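Local atomic coordinates of catalytic domain of the nuclear inclusion protein A (nia) (Tobacco etch virus, PDB entry 1LVM), a protein that cleaves viral polyprotein at specific sites, probably by the cysteine-protease mechanism of its chymotrypsin-like fold, and is captured here with its peptide product. Residues H83-D86 with G87-M90; N193-E196 with L197-N200; S216-G220 with G221-F225. The protein carries 1 engineered substitution. All blocks are in the same frame, centred on the assembly; numbering follows the deposited sequence.

Contact 1: H83-D86 with G87-M90; sequences HLID and GRDM
The edge of the His83 ring receives, in plane, CD1 of Ile85, its near neighbour two residues on, while Ile85 CG1 packs across the turn against Met90 CB at 3.7 Å. Arg88 N donates to Ile85 O at 3.2 Å, closing the type II turn from Ile85 to Arg88. Gly87 sits in this turn with positive phi. A second backbone bond follows: Ile85 N gives its hydrogen to Met90 O at 3.2 Å.

Ile85 CG1 lies beside the backbone N (chi1 -52°), and this carries it alongside the Met90 side chain. Ile85 CG2 is anti to the backbone N, and from there it meets Arg88 CD at 3.7 Å. Water 1 bridges Asp86 O (2.8 Å) and Arg88 NH1 (2.9 Å), while Arg88 NH2 bonds Ser189 OG. Lys53 NZ bonds both Ile85 O and Arg88 O.

Asp89 stands at the centre of an inverse gamma turn. Its carboxylate bonds His54 N, Asn52 ND2 and Ser176 OG. This is a short connection, with a type II turn in it, between antiparallel strands 81-84 and 91-94 of the N-terminal barrel of a chymotrypsin-type protease.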
loop_
_atom_site.group_PDB
_atom_site.type_symbol
_atom_site.label_atom_id
_atom_site.label_comp_id
_atom_site.label_asym_id
_atom_site.label_seq_id
_atom_site.Cartn_x
_atom_site.Cartn_y
_atom_site.Cartn_z
ATOM N N HIS A 83 -12.917 5.742 -1.519
ATOM C CA HIS A 83 -13.497 4.727 -2.387
ATOM C C HIS A 83 -13.021 3.382 -1.846
ATOM O O HIS A 83 -11.815 3.050 -1.822
ATOM C CB HIS A 83 -13.112 4.856 -3.884
ATOM C CG HIS A 83 -13.550 3.673 -4.680
ATOM N ND1 HIS A 83 -14.634 3.690 -5.531
ATOM C CD2 HIS A 83 -13.039 2.428 -4.746
ATOM C CE1 HIS A 83 -14.769 2.499 -6.096
ATOM N NE2 HIS A 83 -13.808 1.709 -5.639
ATOM N N LEU A 84 -13.964 2.591 -1.382
ATOM C CA LEU A 84 -13.632 1.268 -0.787
ATOM C C LEU A 84 -13.450 0.181 -1.820
ATOM O O LEU A 84 -14.211 0.127 -2.763
ATOM C CB LEU A 84 -14.791 0.805 0.135
ATOM C CG LEU A 84 -15.219 1.809 1.194
ATOM C CD1 LEU A 84 -16.542 1.385 1.903
ATOM C CD2 LEU A 84 -14.140 1.836 2.172
ATOM N N ILE A 85 -12.442 -0.689 -1.623
ATOM C CA ILE A 85 -12.245 -1.833 -2.478
ATOM C C ILE A 85 -12.875 -3.027 -1.693
ATOM O O ILE A 85 -12.418 -3.505 -0.646
ATOM C CB ILE A 85 -10.701 -2.134 -2.717
ATOM C CG1 ILE A 85 -9.963 -0.853 -3.203
ATOM C CG2 ILE A 85 -10.561 -3.275 -3.779
ATOM C CD1 ILE A 85 -10.404 -0.398 -4.560
ATOM N N ASP A 86 -13.998 -3.462 -2.216
ATOM C CA ASP A 86 -14.801 -4.526 -1.644
ATOM C C ASP A 86 -14.006 -5.768 -1.223
ATOM O O ASP A 86 -13.272 -6.354 -2.024
ATOM C CB ASP A 86 -15.830 -4.924 -2.738
ATOM C CG ASP A 86 -17.145 -5.420 -2.181
ATOM O OD1 ASP A 86 -17.229 -5.669 -0.965
ATOM O OD2 ASP A 86 -18.099 -5.556 -2.982
ATOM N N GLY A 87 -14.149 -6.160 0.026
ATOM C CA GLY A 87 -13.520 -7.380 0.494
ATOM C C GLY A 87 -12.016 -7.429 0.620
ATOM O O GLY A 87 -11.514 -8.494 0.942
ATOM N N ARG A 88 -11.319 -6.309 0.403
ATOM C CA ARG A 88 -9.810 -6.223 0.440
ATOM C C ARG A 88 -9.404 -5.129 1.438
ATOM O O ARG A 88 -10.155 -4.185 1.685
ATOM C CB ARG A 88 -9.216 -5.752 -0.928
ATOM C CG ARG A 88 -9.189 -6.857 -2.015
ATOM C CD ARG A 88 -8.688 -6.412 -3.382
ATOM N NE ARG A 88 -8.026 -7.535 -4.129
ATOM C CZ ARG A 88 -8.696 -8.401 -4.863
ATOM N NH1 ARG A 88 -10.001 -8.274 -4.941
ATOM N NH2 ARG A 88 -8.078 -9.376 -5.539
ATOM N N ASP A 89 -8.196 -5.242 1.976
ATOM C CA ASP A 89 -7.664 -4.193 2.850
ATOM C C ASP A 89 -7.086 -3.108 1.938
ATOM O O ASP A 89 -5.851 -2.810 1.979
ATOM C CB ASP A 89 -6.552 -4.775 3.730
ATOM C CG ASP A 89 -5.893 -3.738 4.646
ATOM O OD1 ASP A 89 -6.578 -2.762 5.072
ATOM O OD2 ASP A 89 -4.658 -3.919 4.915
ATOM N N MET A 90 -7.940 -2.455 1.183
ATOM C CA MET A 90 -7.471 -1.398 0.279
ATOM C C MET A 90 -8.498 -0.308 0.127
ATOM O O MET A 90 -9.712 -0.581 0.045
ATOM C CB MET A 90 -7.137 -1.984 -1.144
ATOM C CG MET A 90 -6.362 -0.962 -2.050
ATOM S SD MET A 90 -6.024 -1.612 -3.693
ATOM C CE MET A 90 -4.525 -2.504 -3.253
HETATM O O HOH W 1 -11.990 -6.252 -4.565
#

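Contact 2: N193-E196 with L197-N200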
loop_
_atom_site.group_PDB
_atom_site.type_symbol
_atom_site.label_atom_id
_atom_site.label_comp_id
_atom_site.label_asym_id
_atom_site.label_seq_id
_atom_site.Cartn_x
_atom_site.Cartn_y
_atom_site.Cartn_z
ATOM N N ASN A 193 -8.977 -5.015 -13.034
ATOM C CA ASN A 193 -9.331 -3.747 -13.678
ATOM C C ASN A 193 -9.115 -2.505 -12.811
ATOM O O ASN A 193 -9.884 -1.508 -12.829
ATOM C CB ASN A 193 -10.756 -3.835 -14.217
ATOM C CG ASN A 193 -10.882 -4.894 -15.332
ATOM O OD1 ASN A 193 -9.886 -5.246 -15.972
ATOM N ND2 ASN A 193 -12.082 -5.423 -15.538
ATOM N N PHE A 194 -8.019 -2.546 -12.065
ATOM C CA PHE A 194 -7.703 -1.415 -11.193
ATOM C C PHE A 194 -7.360 -0.179 -11.988
ATOM O O PHE A 194 -7.686 0.916 -11.565
ATOM C CB PHE A 194 -6.552 -1.838 -10.231
ATOM C CG PHE A 194 -6.364 -0.933 -9.029
ATOM C CD1 PHE A 194 -7.388 -0.701 -8.109
ATOM C CD2 PHE A 194 -5.128 -0.276 -8.841
ATOM C CE1 PHE A 194 -7.225 0.165 -7.006
ATOM C CE2 PHE A 194 -4.930 0.604 -7.739
ATOM C CZ PHE A 194 -5.947 0.832 -6.827
ATOM N N MET A 195 -6.671 -0.319 -13.126
ATOM C CA MET A 195 -6.333 0.889 -13.901
ATOM C C MET A 195 -7.627 1.581 -14.336
ATOM O O MET A 195 -7.705 2.810 -14.363
ATOM C CB MET A 195 -5.480 0.560 -15.133
ATOM C CG MET A 195 -4.055 0.016 -14.826
ATOM S SD MET A 195 -3.178 1.015 -13.642
ATOM C CE MET A 195 -3.037 2.633 -14.522
ATOM N N GLU A 196 -8.644 0.795 -14.685
ATOM C CA GLU A 196 -9.941 1.410 -15.084
ATOM C C GLU A 196 -10.477 2.252 -13.903
ATOM O O GLU A 196 -10.935 3.394 -14.044
ATOM C CB GLU A 196 -10.988 0.320 -15.422
ATOM C CG GLU A 196 -12.256 0.899 -16.111
ATOM C CD GLU A 196 -11.865 1.584 -17.408
ATOM O OE1 GLU A 196 -12.533 2.579 -17.766
ATOM O OE2 GLU A 196 -10.887 1.143 -18.069
ATOM N N LEU A 197 -10.440 1.652 -12.725
ATOM C CA LEU A 197 -10.946 2.359 -11.547
ATOM C C LEU A 197 -10.198 3.679 -11.300
ATOM O O LEU A 197 -10.811 4.680 -10.959
ATOM C CB LEU A 197 -10.837 1.437 -10.316
ATOM C CG LEU A 197 -11.219 2.115 -8.987
ATOM C CD1 LEU A 197 -12.735 2.557 -9.038
ATOM C CD2 LEU A 197 -11.022 1.098 -7.896
ATOM N N LEU A 198 -8.874 3.688 -11.465
ATOM C CA LEU A 198 -8.135 4.921 -11.230
ATOM C C LEU A 198 -8.321 5.995 -12.249
ATOM O O LEU A 198 -8.066 7.141 -11.942
ATOM C CB LEU A 198 -6.594 4.652 -11.157
ATOM C CG LEU A 198 -6.137 3.667 -10.074
ATOM C CD1 LEU A 198 -4.608 3.432 -10.244
ATOM C CD2 LEU A 198 -6.364 4.237 -8.659
ATOM N N THR A 199 -8.726 5.608 -13.463
ATOM C CA THR A 199 -8.843 6.550 -14.582
ATOM C C THR A 199 -10.237 6.796 -15.130
ATOM O O THR A 199 -10.363 7.518 -16.101
ATOM C CB THR A 199 -8.026 6.053 -15.717
ATOM O OG1 THR A 199 -8.526 4.750 -16.085
ATOM C CG2 THR A 199 -6.585 5.916 -15.285
ATOM N N ASN A 200 -11.273 6.230 -14.509
ATOM C CA ASN A 200 -12.650 6.387 -15.009
ATOM C C ASN A 200 -13.553 6.797 -13.839
ATOM O O ASN A 200 -13.940 5.997 -12.966
ATOM C CB ASN A 200 -13.109 5.044 -15.662
ATOM C CG ASN A 200 -14.579 5.039 -16.087
ATOM O OD1 ASN A 200 -15.345 5.914 -15.696
ATOM N ND2 ASN A 200 -14.984 4.020 -16.883
HETATM O O HOH W 2 -9.819 4.320 -18.240
#
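Phe194 lies across the ends of Leu197 and Leu198, one helical turn further on. Leu198 CG sits over one face of the ring, displaced toward the rim. This is a CH-pi contact, 4.3 Å from Leu198 CG to the centroid of the Phe194 ring and 20° off the ring normal. Leu198 CD1 reaches Phe194 CE2 at 3.8 Å. Leu197 CD2 comes obliquely to the ring, 4.0 Å from Phe194 CE1. The Phe194 ring gets there because CG is anti to the backbone N (chi1 -164°). Phe108 meets the same ring edge-to-face, and Ile50 and Ile92 pack on it from strands 48-51 and 91-94.

The polar side is built differently. Glu196 bends at its second torsion and brings OE1 to Asn200 ND2 at 3.0 Å. The carboxylate and amide planes stand almost perpendicular, 87° apart. OE1 accepts on its anti lone pair, and it lies close to the amide plane of Asn200. Thr199 OG1 turns back along the helix and donates to Met195 O at 2.7 Å.

Backbone bonds of the helix run alongside. Leu197 N donates to Asn193 O at 3.2 Å and Leu198 N to Phe194 O at 3.0 Å. Thr199 N donates to Glu196 O, and weakly to Met195 O.

The short helix 194-199 is therefore amphipathic. Its apolar side rests on the N-terminal barrel. On the polar side, the Thr199 hydroxyl and the Glu196-Asn200 bond probably help to tie the C-terminal end of the helix. The amide probably helps to stabilise the carboxylate charge.

Contact 3: S216-G220 with G221-F225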
loop_
_atom_site.group_PDB
_atom_site.type_symbol
_atom_site.label_atom_id
_atom_site.label_comp_id
_atom_site.label_asym_id
_atom_site.label_seq_id
_atom_site.Cartn_x
_atom_site.Cartn_y
_atom_site.Cartn_z
ATOM N N SER A 216 -11.106 -6.755 14.669
ATOM C CA SER A 216 -10.639 -7.830 13.821
ATOM C C SER A 216 -11.625 -7.917 12.674
ATOM O O SER A 216 -12.782 -7.500 12.775
ATOM C CB SER A 216 -10.541 -9.161 14.581
ATOM O OG SER A 216 -11.834 -9.682 14.809
ATOM N N VAL A 217 -11.147 -8.406 11.546
ATOM C CA VAL A 217 -12.015 -8.515 10.400
ATOM C C VAL A 217 -11.760 -9.841 9.684
ATOM O O VAL A 217 -10.704 -10.453 9.858
ATOM C CB VAL A 217 -11.779 -7.348 9.434
ATOM C CG1 VAL A 217 -10.377 -7.446 8.874
ATOM C CG2 VAL A 217 -12.789 -7.374 8.341
ATOM N N LEU A 218 -12.729 -10.262 8.878
ATOM C CA LEU A 218 -12.631 -11.534 8.140
ATOM C C LEU A 218 -12.595 -11.224 6.673
ATOM O O LEU A 218 -13.640 -11.130 6.018
ATOM C CB LEU A 218 -13.844 -12.449 8.410
ATOM C CG LEU A 218 -13.618 -13.963 8.382
ATOM C CD1 LEU A 218 -12.831 -14.407 7.149
ATOM C CD2 LEU A 218 -12.867 -14.342 9.650
ATOM N N TRP A 219 -11.377 -11.058 6.160
ATOM C CA TRP A 219 -11.158 -10.765 4.731
ATOM C C TRP A 219 -10.333 -11.849 4.038
ATOM O O TRP A 219 -9.355 -12.335 4.598
ATOM C CB TRP A 219 -10.423 -9.411 4.572
ATOM C CG TRP A 219 -11.230 -8.251 5.055
ATOM C CD1 TRP A 219 -12.599 -8.202 5.217
ATOM C CD2 TRP A 219 -10.748 -6.944 5.364
ATOM N NE1 TRP A 219 -12.996 -6.927 5.609
ATOM C CE2 TRP A 219 -11.873 -6.143 5.703
ATOM C CE3 TRP A 219 -9.474 -6.361 5.386
ATOM C CZ2 TRP A 219 -11.754 -4.801 6.059
ATOM C CZ3 TRP A 219 -9.367 -4.999 5.747
ATOM C CH2 TRP A 219 -10.493 -4.249 6.074
ATOM N N GLY A 220 -10.758 -12.230 2.840
ATOM C CA GLY A 220 -10.026 -13.190 2.045
ATOM C C GLY A 220 -9.755 -14.508 2.753
ATOM O O GLY A 220 -8.726 -15.122 2.543
ATOM N N GLY A 221 -10.664 -14.932 3.619
ATOM C CA GLY A 221 -10.494 -16.211 4.290
ATOM C C GLY A 221 -9.599 -16.243 5.493
ATOM O O GLY A 221 -9.277 -17.316 6.002
ATOM N N HIS A 222 -9.197 -15.070 5.958
ATOM C CA HIS A 222 -8.316 -14.932 7.119
ATOM C C HIS A 222 -8.971 -13.999 8.147
ATOM O O HIS A 222 -9.620 -13.021 7.771
ATOM C CB HIS A 222 -6.983 -14.262 6.708
ATOM C CG HIS A 222 -6.029 -15.149 5.949
ATOM N ND1 HIS A 222 -5.026 -15.854 6.577
ATOM C CD2 HIS A 222 -5.844 -15.337 4.606
ATOM C CE1 HIS A 222 -4.258 -16.442 5.667
ATOM N NE2 HIS A 222 -4.734 -16.144 4.467
ATOM N N LYS A 223 -8.805 -14.291 9.436
ATOM C CA LYS A 223 -9.285 -13.351 10.438
ATOM C C LYS A 223 -8.038 -12.464 10.681
ATOM O O LYS A 223 -6.929 -12.958 10.963
ATOM C CB LYS A 223 -9.670 -14.082 11.724
ATOM C CG LYS A 223 -10.442 -13.239 12.720
ATOM C CD LYS A 223 -10.592 -14.001 14.032
ATOM C CE LYS A 223 -11.536 -13.294 14.970
ATOM N NZ LYS A 223 -11.790 -14.135 16.164
ATOM N N VAL A 224 -8.205 -11.143 10.542
ATOM C CA VAL A 224 -7.106 -10.247 10.737
ATOM C C VAL A 224 -7.388 -9.289 11.905
ATOM O O VAL A 224 -8.446 -8.685 11.950
ATOM C CB VAL A 224 -6.826 -9.357 9.454
ATOM C CG1 VAL A 224 -5.407 -8.694 9.608
ATOM C CG2 VAL A 224 -6.937 -10.215 8.168
ATOM N N PHE A 225 -6.455 -9.211 12.839
ATOM C CA PHE A 225 -6.612 -8.321 13.972
ATOM C C PHE A 225 -5.892 -7.008 13.746
ATOM O O PHE A 225 -4.864 -6.959 13.089
ATOM C CB PHE A 225 -6.046 -8.943 15.231
ATOM C CG PHE A 225 -6.746 -10.192 15.651
ATOM C CD1 PHE A 225 -6.419 -11.413 15.069
ATOM C CD2 PHE A 225 -7.769 -10.148 16.608
ATOM C CE1 PHE A 225 -7.098 -12.585 15.427
ATOM C CE2 PHE A 225 -8.463 -11.331 16.975
ATOM C CZ PHE A 225 -8.118 -12.543 16.379
HETATM O O HOH W 3 -13.494 -14.013 4.047
#
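Lys223 holds CG anti to its backbone N (chi1 -168°) and stays extended beyond it, which takes the chain along the hairpin to Ser216. There Lys223 CE lies 3.6 Å from Ser216 OG. Ser216 CB packs against Phe225 CD2 at 3.6 Å, oblique to the ring. Leu218 is on the same face of the hairpin, and its side chain crosses that of Lys223 at about a right angle. Leu218 CD2 touches Lys223 CB at 3.8 Å. On the other face, Val217 and Val224 lie side by side and point the same way.

In the backbone, Val217 and Val224 form a hydrogen-bonded antiparallel pair. Val217 N reaches Val224 O at 2.7 Å, and Val224 N returns to Val217 O at 2.7 Å. A type I' turn through Gly220 and Gly221, both with positive phi, is closed by the bond from His222 N to Trp219 O at 3.1 Å.

His222 NE2 bonds Ser142 OG and ND1 bonds the backbone of the bound peptide, so both ring nitrogens are held and the rotation of the ring is fixed. Val224 and Phe225 pair in parallel with the peptide. The hairpin thus combines backbone recognition with a positioned imidazole in the substrate-binding site.

Contact 1 comes first along the chain, then contact 2, then contact 3. Contact 1 is the turn between strands 81-84 and 91-94 of the eight-stranded sheet. Helix 194-199 follows the last strand of the six-stranded barrel, yet packs back on the first sheet. The centres of contacts 1 and 2 are about 14 Å apart, and Met90 SD meets Phe194 CE1 at 3.9 Å. The centres of contacts 1 and 3 are about 13 Å apart, and Asp89 CA touches Trp219 CZ3 at 3.5 Å. Contacts 2 and 3, about 26 Å apart between centres, do not touch. The turn therefore touches both the helix and the peptide-binding hairpin.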